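Local coordinates for protein mitogen (PDB 2J4X) that binds zinc as a bacterial superantigen mitogen of the staphylococcal/streptococcal toxin family and probably acts as a toxin, at residues E192-M196 with S197-H201. Sequence-based numbering, arbitrary orientation.
Sequences ETIDM and SKVSH. With ZN (zinc ion), chain B.
D195 turns its carboxylate over the 3-10 turn that joins strand 193-195 to strand 199-206, meeting S197 and K198. Its CB lies against CD and CE of K198, and CG, anti to the backbone N (chi1 -173°), carries the two oxygens to different partners. D195 OD1 accepts twice from S197, from OG at 2.6 Å, above the carboxylate plane, and from backbone N at 3.1 Å on the anti side, both from the same face; the bond to N makes an Asx turn. D195 OD2 comes nearest K198 at the CE methylene, 3.0 Å, and forms a longer salt bridge to K198 NZ, 3.4 Å. Backbone bonds from K198 N to D195 O and from V199 N to M196 O close the turn. I194 and V199 cross at about a right angle, CG2 to CG2 at 3.6 Å, against I170 and Y172 of strand 166-172 in the beta-grasp domain. At a classic beta bulge facing H171, H201 ND1 donates in the ring plane to S200 OG, while H201 NE2 binds zinc at 2.1 Å; H171 and D203 complete the protein ligands. Double acceptance by OD1 thus ties D195 to the turn, whereas the S200 bond should help fix the rotation of the metal-binding imidazole.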
loop_
_atom_site.group_PDB
_atom_site.type_symbol
_atom_site.label_atom_id
_atom_site.label_comp_id
_atom_site.label_asym_id
_atom_site.label_seq_id
_atom_site.Cartn_x
_atom_site.Cartn_y
_atom_site.Cartn_z
ATOM N N GLU A 192 0.770 -4.875 -8.362
ATOM C CA GLU A 192 1.136 -6.184 -7.841
ATOM C C GLU A 192 0.045 -6.526 -6.832
ATOM O O GLU A 192 -0.366 -5.655 -6.069
ATOM C CB GLU A 192 2.495 -6.099 -7.143
ATOM C CG GLU A 192 3.258 -7.410 -7.112
ATOM C CD GLU A 192 4.449 -7.418 -6.146
ATOM O OE1 GLU A 192 5.081 -6.341 -5.948
ATOM O OE2 GLU A 192 4.761 -8.516 -5.599
ATOM N N THR A 193 -0.454 -7.761 -6.856
ATOM C CA THR A 193 -1.490 -8.226 -5.911
ATOM C C THR A 193 -0.990 -9.421 -5.060
ATOM O O THR A 193 -0.221 -10.259 -5.529
ATOM C CB THR A 193 -2.788 -8.655 -6.639
ATOM O OG1 THR A 193 -2.459 -9.581 -7.678
ATOM C CG2 THR A 193 -3.490 -7.459 -7.254
ATOM N N ILE A 194 -1.425 -9.492 -3.808
ATOM C CA ILE A 194 -0.998 -10.557 -2.916
ATOM C C ILE A 194 -2.166 -11.500 -2.691
ATOM O O ILE A 194 -3.291 -11.058 -2.539
ATOM C CB ILE A 194 -0.542 -9.964 -1.540
ATOM C CG1 ILE A 194 0.534 -8.900 -1.765
ATOM C CG2 ILE A 194 0.017 -11.068 -0.616
ATOM C CD1 ILE A 194 1.848 -9.432 -2.318
ATOM N N ASP A 195 -1.907 -12.801 -2.689
ATOM C CA ASP A 195 -2.965 -13.789 -2.443
ATOM C C ASP A 195 -2.960 -13.915 -0.936
ATOM O O ASP A 195 -2.054 -14.533 -0.370
ATOM C CB ASP A 195 -2.605 -15.148 -3.051
ATOM C CG ASP A 195 -3.753 -16.159 -2.971
ATOM O OD1 ASP A 195 -4.562 -16.103 -2.008
ATOM O OD2 ASP A 195 -3.829 -17.024 -3.882
ATOM N N MET A 196 -3.966 -13.355 -0.279
ATOM C CA MET A 196 -3.963 -13.384 1.170
ATOM C C MET A 196 -4.012 -14.769 1.807
ATOM O O MET A 196 -3.530 -14.950 2.936
ATOM C CB MET A 196 -5.079 -12.480 1.713
ATOM C CG MET A 196 -4.913 -10.986 1.373
ATOM S SD MET A 196 -3.265 -10.318 1.769
ATOM C CE MET A 196 -3.236 -10.460 3.521
ATOM N N SER A 197 -4.558 -15.748 1.083
ATOM C CA SER A 197 -4.663 -17.116 1.609
ATOM C C SER A 197 -3.307 -17.797 1.772
ATOM O O SER A 197 -3.183 -18.732 2.561
ATOM C CB SER A 197 -5.591 -17.992 0.737
ATOM O OG SER A 197 -5.072 -18.201 -0.569
ATOM N N LYS A 198 -2.288 -17.323 1.053
ATOM C CA LYS A 198 -0.952 -17.909 1.157
ATOM C C LYS A 198 -0.047 -17.169 2.156
ATOM O O LYS A 198 1.091 -17.575 2.405
ATOM C CB LYS A 198 -0.308 -17.931 -0.220
ATOM C CG LYS A 198 -1.121 -18.686 -1.236
ATOM C CD LYS A 198 -0.508 -18.511 -2.594
ATOM C CE LYS A 198 -1.472 -18.904 -3.699
ATOM N NZ LYS A 198 -0.997 -18.425 -5.044
ATOM N N VAL A 199 -0.576 -16.094 2.737
ATOM C CA VAL A 199 0.145 -15.267 3.700
ATOM C C VAL A 199 -0.042 -15.762 5.125
ATOM O O VAL A 199 -1.166 -15.982 5.581
ATOM C CB VAL A 199 -0.332 -13.769 3.635
ATOM C CG1 VAL A 199 0.228 -12.986 4.810
ATOM C CG2 VAL A 199 0.124 -13.121 2.323
ATOM N N SER A 200 1.061 -15.939 5.839
ATOM C CA SER A 200 0.948 -16.360 7.213
ATOM C C SER A 200 0.898 -15.110 8.092
ATOM O O SER A 200 -0.080 -14.895 8.811
ATOM C CB SER A 200 2.124 -17.234 7.610
ATOM O OG SER A 200 2.000 -17.594 8.979
ATOM N N HIS A 201 1.931 -14.273 8.024
ATOM C CA HIS A 201 1.963 -13.057 8.836
ATOM C C HIS A 201 2.875 -12.012 8.231
ATOM O O HIS A 201 3.478 -12.250 7.187
ATOM C CB HIS A 201 2.466 -13.366 10.240
ATOM C CG HIS A 201 3.792 -14.060 10.264
ATOM N ND1 HIS A 201 3.933 -15.408 10.006
ATOM C CD2 HIS A 201 5.040 -13.594 10.506
ATOM C CE1 HIS A 201 5.208 -15.743 10.090
ATOM N NE2 HIS A 201 5.901 -14.661 10.394
HETATM ZN ZN ZN B . 7.981 -14.653 10.066
#